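Lin1840 protein (Listeria innocua serovar 6a, PDB 4ZOC) probably hydrolyses terminal, non-reducing beta-D-glucosyl residues with release of beta-D-glucose, as a family 3 glycoside hydrolase concerned with beta-1,2-glucan breakdown. Local coordinates at residues F100-P103 with L104-G107; N323-D326 with E327-R331; L333-K336 with N337-L341; G533-T536 with A537-S541. The protein carries 2 engineered substitutions. One frame throughout, in Å; residues are numbered along the deposited sequence.

Interaction 1 of 4, residues F100-P103 with L104-G107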
ATOM      1  N   PHE A 100     -20.899  24.198  -3.436  1.00  8.09           N
ATOM      2  CA  PHE A 100     -21.292  23.093  -4.275  1.00  7.55           C
ATOM      3  C   PHE A 100     -20.851  21.772  -3.602  1.00  8.20           C
ATOM      4  O   PHE A 100     -20.119  21.768  -2.574  1.00  7.71           O
ATOM      5  CB  PHE A 100     -20.670  23.226  -5.677  1.00  8.22           C
ATOM      6  CG  PHE A 100     -21.341  24.253  -6.554  1.00  8.12           C
ATOM      7  CD1 PHE A 100     -21.180  25.585  -6.295  1.00  8.69           C
ATOM      8  CD2 PHE A 100     -22.053  23.884  -7.699  1.00  7.84           C
ATOM      9  CE1 PHE A 100     -21.786  26.534  -7.073  1.00  9.00           C
ATOM     10  CE2 PHE A 100     -22.683  24.835  -8.436  1.00  8.08           C
ATOM     11  CZ  PHE A 100     -22.552  26.162  -8.128  1.00  6.95           C
ATOM     12  N   PRO A 101     -21.300  20.622  -4.174  1.00  7.36           N
ATOM     13  CA  PRO A 101     -20.810  19.320  -3.612  1.00  6.95           C
ATOM     14  C   PRO A 101     -19.307  19.261  -3.619  1.00  6.93           C
ATOM     15  O   PRO A 101     -18.612  19.858  -4.505  1.00  5.78           O
ATOM     16  CB  PRO A 101     -21.479  18.264  -4.511  1.00  7.86           C
ATOM     17  CG  PRO A 101     -22.723  18.955  -4.999  1.00  8.01           C
ATOM     18  CD  PRO A 101     -22.344  20.411  -5.167  1.00  7.88           C
ATOM     19  N   ILE A 102     -18.792  18.579  -2.598  1.00  6.97           N
ATOM     20  CA  ILE A 102     -17.327  18.261  -2.536  1.00  8.06           C
ATOM     21  C   ILE A 102     -16.847  17.587  -3.808  1.00  8.40           C
ATOM     22  O   ILE A 102     -17.626  16.947  -4.484  1.00  7.04           O
ATOM     23  CB  ILE A 102     -16.933  17.406  -1.312  1.00  7.97           C
ATOM     24  CG1 ILE A 102     -17.714  16.072  -1.221  1.00  7.84           C
ATOM     25  CG2 ILE A 102     -17.029  18.217  -0.061  1.00  8.03           C
ATOM     26  CD1 ILE A 102     -17.119  15.067  -0.263  1.00  7.24           C
ATOM     27  N   PRO A 103     -15.556  17.775  -4.174  1.00  6.92           N
ATOM     28  CA  PRO A 103     -15.158  17.210  -5.440  1.00  7.12           C
ATOM     29  C   PRO A 103     -15.428  15.697  -5.659  1.00  7.58           C
ATOM     30  O   PRO A 103     -15.716  15.313  -6.789  1.00  7.98           O
ATOM     31  CB  PRO A 103     -13.677  17.582  -5.508  1.00  7.27           C
ATOM     32  CG  PRO A 103     -13.654  18.910  -4.818  1.00  6.03           C
ATOM     33  CD  PRO A 103     -14.584  18.747  -3.691  1.00  6.43           C
ATOM     34  N   LEU A 104     -15.276  14.871  -4.619  1.00  8.42           N
ATOM     35  CA  LEU A 104     -15.475  13.411  -4.748  1.00  6.60           C
ATOM     36  C   LEU A 104     -16.929  13.179  -5.178  1.00  6.21           C
ATOM     37  O   LEU A 104     -17.195  12.328  -5.976  1.00  9.02           O
ATOM     38  CB  LEU A 104     -15.131  12.737  -3.432  1.00  6.76           C
ATOM     39  CG  LEU A 104     -15.087  11.208  -3.553  1.00  7.88           C
ATOM     40  CD1 LEU A 104     -14.296  10.700  -4.753  1.00 10.19           C
ATOM     41  CD2 LEU A 104     -14.634  10.583  -2.275  1.00  8.75           C
ATOM     42  N   ALA A 105     -17.858  13.974  -4.650  1.00  6.20           N
ATOM     43  CA  ALA A 105     -19.278  13.918  -5.065  1.00  7.04           C
ATOM     44  C   ALA A 105     -19.417  14.368  -6.529  1.00  8.01           C
ATOM     45  O   ALA A 105     -20.123  13.757  -7.342  1.00 10.82           O
ATOM     46  CB  ALA A 105     -20.123  14.750  -4.170  1.00  7.29           C
ATOM     47  N   LEU A 106     -18.732  15.439  -6.892  1.00  8.61           N
ATOM     48  CA  LEU A 106     -18.795  15.895  -8.265  1.00  8.05           C
ATOM     49  C   LEU A 106     -18.292  14.780  -9.203  1.00  7.24           C
ATOM     50  O   LEU A 106     -18.699  14.690 -10.314  1.00  7.35           O
ATOM     51  CB  LEU A 106     -18.049  17.219  -8.490  1.00  7.76           C
ATOM     52  CG  LEU A 106     -18.579  18.422  -7.708  1.00  8.32           C
ATOM     53  CD1 LEU A 106     -17.728  19.651  -7.890  1.00  8.20           C
ATOM     54  CD2 LEU A 106     -20.011  18.693  -8.083  1.00  9.90           C
ATOM     55  N   GLY A 107     -17.328  14.004  -8.785  1.00  7.70           N
ATOM     56  CA  GLY A 107     -16.772  12.901  -9.582  1.00  6.08           C
ATOM     57  C   GLY A 107     -17.958  11.945  -9.848  1.00  5.97           C
ATOM     58  O   GLY A 107     -18.181  11.498 -10.961  1.00  6.72           O
TER
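Pro-101 and Leu-106 carry much of the apolar contact, their side chains crossing at about a right angle: Pro-101 CB lies 3.9 Å from Leu-106 CD2, and the CG and CD atoms of the same ring also face that methyl. Leu-106 CG stands anti to its carbonyl carbon (chi1 -62°), which swings the branch back toward the loop. Ala-105 CB takes a second place against the ring, 3.8 Å from Pro-101 CB, and Ile-102 CG1 reaches the same methyl at 4.0 Å.

Here the loop after strand 87-90 runs into helix 103-108 in the N-terminal, TIM-barrel domain of the family 3 fold, with Ile-102 as N-cap residue. Pro-103 opens the helix, a position where its missing N-H costs no helical bond.

Two backbone bonds define the first turn. Leu-106 N donates to Ile-102 O (3.0 Å, 160° at the hydrogen) and lies in the carbonyl plane; Gly-107 N donates to Pro-103 O at 2.9 Å, in a more bent hydrogen bond (145°). Pro-101 O, in contrast, is buried without a polar partner, and Leu-106 CD1 sits 3.5 Å from it. Helix 112-128 touches Leu-106 through Val-115 and Met-118, while Trp-526 packs on Leu-104 and Ala-105.

Interaction 2 of 4, residues N323-D326 with E327-R331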
ATOM      1  N   ASN A 323      20.175  34.023 -12.928  1.00 17.40           N
ATOM      2  CA  ASN A 323      19.271  33.823 -14.051  1.00 16.85           C
ATOM      3  C   ASN A 323      18.078  32.975 -13.648  1.00 14.24           C
ATOM      4  O   ASN A 323      17.005  33.137 -14.188  1.00 13.38           O
ATOM      5  CB  ASN A 323      19.945  33.081 -15.195  1.00 19.75           C
ATOM      6  CG  ASN A 323      21.082  33.874 -15.782  1.00 21.59           C
ATOM      7  OD1 ASN A 323      21.034  35.115 -15.837  1.00 25.47           O
ATOM      8  ND2 ASN A 323      22.142  33.188 -16.139  1.00 26.79           N
ATOM      9  N   LEU A 324      18.261  32.019 -12.756  1.00 13.46           N
ATOM     10  CA  LEU A 324      17.081  31.248 -12.308  1.00 13.32           C
ATOM     11  C   LEU A 324      16.108  32.148 -11.566  1.00 15.18           C
ATOM     12  O   LEU A 324      14.879  31.997 -11.697  1.00 14.38           O
ATOM     13  CB  LEU A 324      17.488  30.101 -11.384  1.00 14.89           C
ATOM     14  CG  LEU A 324      18.355  29.029 -12.047  1.00 17.27           C
ATOM     15  CD1 LEU A 324      18.720  27.976 -11.022  1.00 17.17           C
ATOM     16  CD2 LEU A 324      17.733  28.412 -13.303  1.00 20.86           C
ATOM     17  N   LEU A 325      16.634  33.025 -10.714  1.00 13.84           N
ATOM     18  CA  LEU A 325      15.756  34.015 -10.072  1.00 14.88           C
ATOM     19  C   LEU A 325      15.024  34.901 -11.063  1.00 16.50           C
ATOM     20  O   LEU A 325      13.804  35.101 -10.920  1.00 12.89           O
ATOM     21  CB  LEU A 325      16.512  34.847  -9.032  1.00 15.71           C
ATOM     22  CG  LEU A 325      15.747  35.984  -8.389  1.00 17.30           C
ATOM     23  CD1 LEU A 325      14.585  35.416  -7.586  1.00 19.37           C
ATOM     24  CD2 LEU A 325      16.730  36.776  -7.488  1.00 18.39           C
ATOM     25  N   ASP A 326      15.735  35.403 -12.085  1.00 15.24           N
ATOM     26  CA  ASP A 326      15.079  36.206 -13.119  1.00 15.03           C
ATOM     27  C   ASP A 326      13.960  35.458 -13.852  1.00 16.31           C
ATOM     28  O   ASP A 326      12.939  36.035 -14.328  1.00 13.61           O
ATOM     29  CB  ASP A 326      16.095  36.708 -14.139  1.00 18.03           C
ATOM     30  CG  ASP A 326      17.065  37.685 -13.551  1.00 17.84           C
ATOM     31  OD1 ASP A 326      16.936  38.096 -12.372  1.00 14.92           O
ATOM     32  OD2 ASP A 326      18.050  37.988 -14.237  1.00 19.83           O
ATOM     33  N   GLU A 327      14.162  34.174 -14.014  1.00 16.89           N
ATOM     34  CA  GLU A 327      13.148  33.351 -14.699  1.00 20.34           C
ATOM     35  C   GLU A 327      11.896  33.248 -13.832  1.00 14.43           C
ATOM     36  O   GLU A 327      10.798  33.382 -14.350  1.00 15.46           O
ATOM     37  CB  GLU A 327      13.711  31.955 -15.102  1.00 21.21           C
ATOM     38  CG  GLU A 327      14.695  32.065 -16.287  1.00 25.23           C
ATOM     39  CD  GLU A 327      15.681  30.919 -16.443  1.00 32.93           C
ATOM     40  OE1 GLU A 327      15.426  29.806 -15.927  1.00 26.18           O
ATOM     41  OE2 GLU A 327      16.713  31.147 -17.138  1.00 33.96           O
ATOM     42  N   ALA A 328      12.074  33.032 -12.547  1.00 13.45           N
ATOM     43  CA  ALA A 328      10.955  32.939 -11.641  1.00 12.57           C
ATOM     44  C   ALA A 328      10.212  34.295 -11.567  1.00 11.73           C
ATOM     45  O   ALA A 328       8.983  34.358 -11.652  1.00 10.10           O
ATOM     46  CB  ALA A 328      11.420  32.528 -10.241  1.00 14.84           C
ATOM     47  N   VAL A 329      10.968  35.374 -11.459  1.00 10.57           N
ATOM     48  CA  VAL A 329      10.355  36.695 -11.429  1.00  9.29           C
ATOM     49  C   VAL A 329       9.536  36.965 -12.725  1.00 10.63           C
ATOM     50  O   VAL A 329       8.401  37.454 -12.663  1.00 12.74           O
ATOM     51  CB  VAL A 329      11.408  37.794 -11.134  1.00  9.53           C
ATOM     52  CG1 VAL A 329      10.817  39.176 -11.338  1.00 10.05           C
ATOM     53  CG2 VAL A 329      11.979  37.645  -9.745  1.00 10.39           C
ATOM     54  N   LEU A 330      10.105  36.683 -13.897  1.00 10.70           N
ATOM     55  CA  LEU A 330       9.437  36.867 -15.147  1.00 10.83           C
ATOM     56  C   LEU A 330       8.147  36.047 -15.174  1.00 10.99           C
ATOM     57  O   LEU A 330       7.116  36.522 -15.617  1.00 11.30           O
ATOM     58  CB  LEU A 330      10.313  36.472 -16.313  1.00 14.41           C
ATOM     59  CG  LEU A 330       9.675  36.687 -17.691  1.00 18.25           C
ATOM     60  CD1 LEU A 330       9.140  38.094 -17.930  1.00 18.77           C
ATOM     61  CD2 LEU A 330      10.696  36.301 -18.753  1.00 22.92           C
ATOM     62  N   ARG A 331       8.193  34.796 -14.702  1.00 10.99           N
ATOM     63  CA  ARG A 331       6.924  34.065 -14.620  1.00 10.81           C
ATOM     64  C   ARG A 331       5.811  34.731 -13.731  1.00  9.73           C
ATOM     65  O   ARG A 331       4.608  34.802 -14.136  1.00 11.32           O
ATOM     66  CB  ARG A 331       7.196  32.593 -14.270  1.00 11.37           C
ATOM     67  CG  ARG A 331       7.883  31.851 -15.402  1.00 11.37           C
ATOM     68  CD  ARG A 331       7.964  30.313 -15.206  1.00 12.00           C
ATOM     69  NE  ARG A 331       8.902  29.936 -14.180  1.00 12.92           N
ATOM     70  CZ  ARG A 331      10.187  29.613 -14.360  1.00 13.69           C
ATOM     71  NH1 ARG A 331      10.939  29.261 -13.324  1.00 11.94           N
ATOM     72  NH2 ARG A 331      10.703  29.596 -15.577  1.00 18.05           N
TER
HETATM   73  O   HOH W   1      13.787  29.288 -11.935  1.00 13.78           O
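Glu-327 folds back over the preceding turn to meet Asn-323 and Leu-324. Its N donates to Asn-323 O at 3.0 Å, and its CG, anti to the carbonyl carbon (chi1 -73°), lies 3.3 Å from that same oxygen. From there the extended chain carries the carboxylate past the backbone, bringing OE1 to 3.8 Å from Leu-324 CD2; the two side chains cross at a slant, and this is a van der Waals contact at the polar end of the glutamate.

Ala-328 N bonds to Leu-324 O at 3.1 Å. That oxygen also accepts from a water at 2.9 Å, so two donors grip it. Val-329 gives the straightest bond of the turn, N to Leu-325 O with 169° at the hydrogen. Its CG2, beside the backbone N, comes within 4.1 Å of Leu-325 CD1, the apolar side-chain contact on this face. Leu-330 N then donates to Asp-326 O at 2.9 Å, completing four successive i to i+4 bonds of a regular alpha-helix.

Arg-331 curls back along the helix: one guanidinium face lies over Glu-327 O, and NH1 makes a weak bond to the water held by Leu-324 O. NH1 also forms a salt bridge with Asp-299, while Asp-326 is paired with Lys-18. Helix 322-338 of the N-terminal domain rests by Leu-325 on helix 15-21, by Leu-330 on helix 3-12, and by Leu-324, Leu-325 and Ala-328 on Met-294 of helix 286-295.

Interaction 3 of 4, residues L333-K336 with N337-L341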
ATOM      1  N   LEU A 333       5.601  37.974 -13.013  1.00 13.71           N
ATOM      2  CA  LEU A 333       5.125  39.186 -13.669  1.00 12.01           C
ATOM      3  C   LEU A 333       4.209  38.817 -14.844  1.00 11.78           C
ATOM      4  O   LEU A 333       3.166  39.483 -15.029  1.00 13.00           O
ATOM      5  CB  LEU A 333       6.299  40.011 -14.132  1.00 13.61           C
ATOM      6  CG  LEU A 333       6.940  40.961 -13.132  1.00 19.13           C
ATOM      7  CD1 LEU A 333       6.732  40.775 -11.668  1.00 21.03           C
ATOM      8  CD2 LEU A 333       8.365  41.343 -13.537  1.00 19.70           C
ATOM      9  N   ASN A 334       4.537  37.749 -15.599  1.00 10.94           N
ATOM     10  CA  ASN A 334       3.692  37.270 -16.731  1.00 11.30           C
ATOM     11  C   ASN A 334       2.296  36.861 -16.227  1.00 10.96           C
ATOM     12  O   ASN A 334       1.352  37.241 -16.814  1.00 11.94           O
ATOM     13  CB  ASN A 334       4.278  36.059 -17.502  1.00 12.70           C
ATOM     14  CG  ASN A 334       5.343  36.456 -18.515  1.00 15.80           C
ATOM     15  OD1 ASN A 334       5.464  37.617 -18.863  1.00 15.00           O
ATOM     16  ND2 ASN A 334       6.149  35.506 -18.926  1.00 18.58           N
ATOM     17  N   LEU A 335       2.195  36.141 -15.101  1.00 11.87           N
ATOM     18  CA  LEU A 335       0.887  35.866 -14.467  1.00  9.62           C
ATOM     19  C   LEU A 335       0.114  37.141 -14.175  1.00  9.38           C
ATOM     20  O   LEU A 335      -1.099  37.239 -14.468  1.00  9.17           O
ATOM     21  CB  LEU A 335       1.080  35.041 -13.212  1.00  9.37           C
ATOM     22  CG  LEU A 335      -0.180  34.802 -12.360  1.00 10.26           C
ATOM     23  CD1 LEU A 335      -1.261  34.090 -13.136  1.00 11.44           C
ATOM     24  CD2 LEU A 335       0.160  34.051 -11.074  1.00  9.95           C
ATOM     25  N   LYS A 336       0.822  38.119 -13.596  1.00 10.28           N
ATOM     26  CA  LYS A 336       0.155  39.327 -13.199  1.00 11.18           C
ATOM     27  C   LYS A 336      -0.332  40.019 -14.449  1.00 11.34           C
ATOM     28  O   LYS A 336      -1.455  40.558 -14.491  1.00 10.04           O
ATOM     29  CB  LYS A 336       1.037  40.233 -12.386  1.00 12.05           C
ATOM     30  CG  LYS A 336       1.419  39.645 -11.063  1.00 13.07           C
ATOM     31  CD  LYS A 336       2.451  40.370 -10.259  1.00 12.22           C
ATOM     32  CE  LYS A 336       2.376  39.817  -8.841  1.00 11.21           C
ATOM     33  NZ  LYS A 336       3.292  40.441  -7.878  1.00 10.66           N
ATOM     34  N   ASN A 337       0.479  39.968 -15.500  1.00 11.26           N
ATOM     35  CA  ASN A 337       0.079  40.568 -16.803  1.00 12.39           C
ATOM     36  C   ASN A 337      -1.113  39.881 -17.462  1.00 12.08           C
ATOM     37  O   ASN A 337      -2.014  40.558 -17.944  1.00 11.92           O
ATOM     38  CB  ASN A 337       1.305  40.680 -17.729  1.00 11.99           C
ATOM     39  CG  ASN A 337       1.132  41.681 -18.869  1.00 13.30           C
ATOM     40  OD1 ASN A 337       0.480  42.733 -18.747  1.00 13.41           O
ATOM     41  ND2 ASN A 337       1.738  41.358 -19.969  1.00 13.97           N
ATOM     42  N   ASP A 338      -1.142  38.538 -17.398  1.00 12.64           N
ATOM     43  CA  ASP A 338      -2.216  37.722 -17.866  1.00 11.02           C
ATOM     44  C   ASP A 338      -3.517  38.079 -17.193  1.00 10.83           C
ATOM     45  O   ASP A 338      -4.560  37.988 -17.816  1.00 12.52           O
ATOM     46  CB  ASP A 338      -1.886  36.218 -17.676  1.00 11.71           C
ATOM     47  CG  ASP A 338      -0.796  35.718 -18.638  1.00 15.35           C
ATOM     48  OD1 ASP A 338      -0.372  36.442 -19.577  1.00 13.54           O
ATOM     49  OD2 ASP A 338      -0.365  34.571 -18.496  1.00 16.97           O
ATOM     50  N   LEU A 339      -3.459  38.467 -15.914  1.00 10.36           N
ATOM     51  CA  LEU A 339      -4.661  38.833 -15.116  1.00 10.89           C
ATOM     52  C   LEU A 339      -5.041  40.338 -15.318  1.00 12.28           C
ATOM     53  O   LEU A 339      -6.035  40.811 -14.803  1.00 12.72           O
ATOM     54  CB  LEU A 339      -4.427  38.537 -13.657  1.00 11.35           C
ATOM     55  CG  LEU A 339      -4.279  37.049 -13.303  1.00 10.70           C
ATOM     56  CD1 LEU A 339      -3.536  36.903 -12.008  1.00 11.95           C
ATOM     57  CD2 LEU A 339      -5.673  36.475 -13.207  1.00 11.08           C
ATOM     58  N   GLY A 340      -4.242  41.074 -16.091  1.00 15.91           N
ATOM     59  CA  GLY A 340      -4.561  42.477 -16.379  1.00 12.05           C
ATOM     60  C   GLY A 340      -4.168  43.438 -15.266  1.00 12.49           C
ATOM     61  O   GLY A 340      -4.582  44.614 -15.283  1.00 14.33           O
ATOM     62  N   LEU A 341      -3.350  42.980 -14.320  1.00 13.00           N
ATOM     63  CA  LEU A 341      -3.043  43.763 -13.110  1.00 12.59           C
ATOM     64  C   LEU A 341      -2.281  45.019 -13.375  1.00 13.65           C
ATOM     65  O   LEU A 341      -2.360  45.920 -12.562  1.00 12.91           O
ATOM     66  CB  LEU A 341      -2.347  42.905 -12.040  1.00 10.69           C
ATOM     67  CG  LEU A 341      -3.244  41.721 -11.648  1.00 10.61           C
ATOM     68  CD1 LEU A 341      -2.401  40.900 -10.605  1.00  9.80           C
ATOM     69  CD2 LEU A 341      -4.625  42.113 -11.092  1.00 10.90           C
TER
HETATM   70  O   HOH W   2       3.407  38.938 -19.992  1.00 23.34           O
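Lys-336 and Leu-341 meet where helix 322-338 ends in a Schellman motif. Gly-340 is the residue that leaves helical geometry, with phi 81°, a positive value that suits glycine. Two bonds run back into the last turn: Leu-341 N donates to Lys-336 O at 3.1 Å, nearly straight at 160°, and Gly-340 N bonds to Asn-337 O. Leu-339 N, bonded chiefly to Leu-335 O, adds a weak second bond to Lys-336 O. The reversal lays Leu-341 CD1 against the aliphatic root of the lysine, 3.9 Å from Lys-336 CB, with the two side chains at a slant. Beyond CG the lysine chain is extended, so that the buried ammonium reaches Gln-21 OE1 and the carbonyl oxygens of Gly-58 and Pro-85; three acceptors hold it near the strands of the barrel.

Leu-335 lies side by side with Leu-339, both pointing the same way, and their CD1 atoms are 3.8 Å apart. Leu-339 in turn touches Val-87 of strand 87-90.

Asn-337 has its CG anti to the backbone N (chi1 -160°), and its OD1 is bonded to Met-1 N. Asn-334 OD1 accepts from Gln-3 NE2. Between the two asparagines a single water donates to Asn-334 OD1 at 2.7 Å and accepts from Asn-337 ND2 at 2.9 Å.

Interaction 4 of 4, residues G533-T536 with A537-S541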
ATOM      1  N   GLY A 533     -30.049  20.190   2.155  1.00  9.11           N
ATOM      2  CA  GLY A 533     -31.348  19.647   2.562  1.00  8.67           C
ATOM      3  C   GLY A 533     -32.349  19.612   1.434  1.00  7.34           C
ATOM      4  O   GLY A 533     -33.295  18.825   1.488  1.00  9.79           O
ATOM      5  N   ARG A 534     -32.230  20.541   0.456  1.00  7.55           N
ATOM      6  CA  ARG A 534     -33.157  20.610  -0.678  1.00  8.24           C
ATOM      7  C   ARG A 534     -32.778  19.517  -1.645  1.00  7.94           C
ATOM      8  O   ARG A 534     -33.631  18.832  -2.158  1.00 10.01           O
ATOM      9  CB  ARG A 534     -33.116  21.904  -1.383  1.00 10.19           C
ATOM     10  CG  ARG A 534     -33.515  23.019  -0.461  1.00 12.13           C
ATOM     11  CD  ARG A 534     -33.735  24.331  -1.185  1.00 16.99           C
ATOM     12  NE  ARG A 534     -34.345  25.302  -0.260  1.00 14.45           N
ATOM     13  CZ  ARG A 534     -33.901  26.547  -0.011  1.00 17.88           C
ATOM     14  NH1 ARG A 534     -32.776  27.040  -0.501  1.00 16.29           N
ATOM     15  NH2 ARG A 534     -34.571  27.311   0.810  1.00 18.26           N
ATOM     16  N   VAL A 535     -31.469  19.295  -1.830  1.00  8.24           N
ATOM     17  CA  VAL A 535     -31.010  18.158  -2.615  1.00  8.88           C
ATOM     18  C   VAL A 535     -31.604  16.828  -2.065  1.00  9.41           C
ATOM     19  O   VAL A 535     -32.095  15.972  -2.807  1.00  9.93           O
ATOM     20  CB  VAL A 535     -29.450  18.089  -2.631  1.00  7.77           C
ATOM     21  CG1 VAL A 535     -28.905  16.815  -3.198  1.00  9.06           C
ATOM     22  CG2 VAL A 535     -28.834  19.264  -3.367  1.00 10.47           C
ATOM     23  N   THR A 536     -31.450  16.648  -0.768  1.00  7.89           N
ATOM     24  CA  THR A 536     -31.923  15.484  -0.066  1.00  6.71           C
ATOM     25  C   THR A 536     -33.462  15.343  -0.260  1.00  7.57           C
ATOM     26  O   THR A 536     -33.962  14.257  -0.641  1.00  7.28           O
ATOM     27  CB  THR A 536     -31.553  15.536   1.380  1.00  6.86           C
ATOM     28  OG1 THR A 536     -30.108  15.689   1.532  1.00  6.28           O
ATOM     29  CG2 THR A 536     -31.961  14.302   2.036  1.00  7.77           C
ATOM     30  N   ALA A 537     -34.193  16.409   0.026  1.00  8.19           N
ATOM     31  CA  ALA A 537     -35.678  16.354  -0.096  1.00  8.78           C
ATOM     32  C   ALA A 537     -36.130  16.046  -1.529  1.00  9.57           C
ATOM     33  O   ALA A 537     -37.044  15.200  -1.751  1.00 11.12           O
ATOM     34  CB  ALA A 537     -36.271  17.664   0.396  1.00  8.21           C
ATOM     35  N   ASP A 538     -35.510  16.689  -2.510  1.00  8.92           N
ATOM     36  CA  ASP A 538     -35.852  16.453  -3.911  1.00 11.52           C
ATOM     37  C   ASP A 538     -35.564  15.017  -4.375  1.00 10.59           C
ATOM     38  O   ASP A 538     -36.393  14.433  -5.058  1.00 11.58           O
ATOM     39  CB  ASP A 538     -35.152  17.406  -4.821  1.00 11.61           C
ATOM     40  CG  ASP A 538     -35.682  18.845  -4.692  1.00 13.68           C
ATOM     41  OD1 ASP A 538     -36.696  19.113  -3.997  1.00 19.81           O
ATOM     42  OD2 ASP A 538     -35.042  19.712  -5.265  1.00 16.99           O
ATOM     43  N   LEU A 539     -34.444  14.434  -3.932  1.00  9.87           N
ATOM     44  CA  LEU A 539     -34.166  13.103  -4.333  1.00  9.42           C
ATOM     45  C   LEU A 539     -35.117  12.133  -3.635  1.00  9.44           C
ATOM     46  O   LEU A 539     -35.575  11.185  -4.262  1.00  9.18           O
ATOM     47  CB  LEU A 539     -32.736  12.735  -4.017  1.00 10.66           C
ATOM     48  CG  LEU A 539     -31.767  13.477  -4.943  1.00 10.50           C
ATOM     49  CD1 LEU A 539     -30.397  13.372  -4.322  1.00 11.60           C
ATOM     50  CD2 LEU A 539     -31.693  12.912  -6.323  1.00 10.93           C
ATOM     51  N   LEU A 540     -35.375  12.331  -2.356  1.00  9.79           N
ATOM     52  CA  LEU A 540     -36.281  11.431  -1.592  1.00 10.07           C
ATOM     53  C   LEU A 540     -37.710  11.436  -2.129  1.00 11.65           C
ATOM     54  O   LEU A 540     -38.391  10.435  -2.048  1.00 11.80           O
ATOM     55  CB  LEU A 540     -36.330  11.823  -0.101  1.00  9.97           C
ATOM     56  CG  LEU A 540     -35.027  11.577   0.646  1.00 10.43           C
ATOM     57  CD1 LEU A 540     -35.174  12.071   2.082  1.00 10.40           C
ATOM     58  CD2 LEU A 540     -34.674  10.095   0.607  1.00  8.55           C
ATOM     59  N   SER A 541     -38.155  12.619  -2.540  1.00 11.63           N
ATOM     60  CA  SER A 541     -39.525  12.819  -2.975  1.00 12.03           C
ATOM     61  C   SER A 541     -39.745  12.437  -4.436  1.00 12.35           C
ATOM     62  O   SER A 541     -40.901  12.299  -4.864  1.00 15.00           O
ATOM     63  CB  SER A 541     -39.938  14.293  -2.738  1.00 12.82           C
ATOM     64  OG  SER A 541     -39.496  15.037  -3.859  1.00 15.03           O
TER
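Val-535 and Leu-539 form one closely packed pair on helix 532-541, and Thr-536 and Leu-540 form another. In each, the side chains lie side by side and point the same way. Val-535 CG1 is 3.9 Å from Leu-539 CD1, and Thr-536 CG2 is 3.9 Å from Leu-540 CD1. The threonine torsion explains its methyl contact: chi1 of -56° sets OG1 beside the backbone N, from where it bonds to Ala-532 O, and puts CG2 anti to that N, turned toward Leu-540. Leu-540 CG presses on the turn behind it, 3.2 Å from Thr-536 O.

The backbone beneath is regular. Leu-540 N donates to Thr-536 O at 2.9 Å, 165° at the hydrogen, while Ala-537 N approaches Gly-533 O from above the carbonyl plane, 39° out of it.

The partly exposed side is polar and less intimate. Asp-538 N bonds to Arg-534 O at 2.9 Å, and Asp-538 CG lies 3.3 Å from that oxygen, but the two side chains engage other partners: Arg-534 forms salt bridges with Glu-427 and Glu-531, and Asp-538 with Arg-368.

The buried face meets three neighbours: Val-535 and Leu-539 lean on Val-372 of helix 361-374, Thr-536 and Leu-540 on strand 500-505, and Ala-537 and Leu-540 on Leu-425 of helix 421-426. Apolar contacts to a sheet strand and two helices, with one partly exposed charged edge, fit a largely buried helix packed on the mixed sheet of the family 3 C-terminal domain.

How the interactions relate
Along the chain the four contacts follow in numerical order. Interactions 2 and 3 are successive parts of helix 322-338, their centres about 15 Å apart; the first takes up its N-terminal half, the second its C-terminal end. Interaction 1 begins helix 103-108, in the same N-terminal barrel domain but about 30 Å from interaction 3, centre to centre. Interaction 4 belongs to the C-terminal domain, yet its nearest atoms are about 6 Å from those of interaction 1, and helix 361-374 touches both. Interaction 1 therefore lies close to where the two domains meet, whereas interactions 2 and 4, with centres about 52 Å apart, fall on opposite sides of the chain's centre.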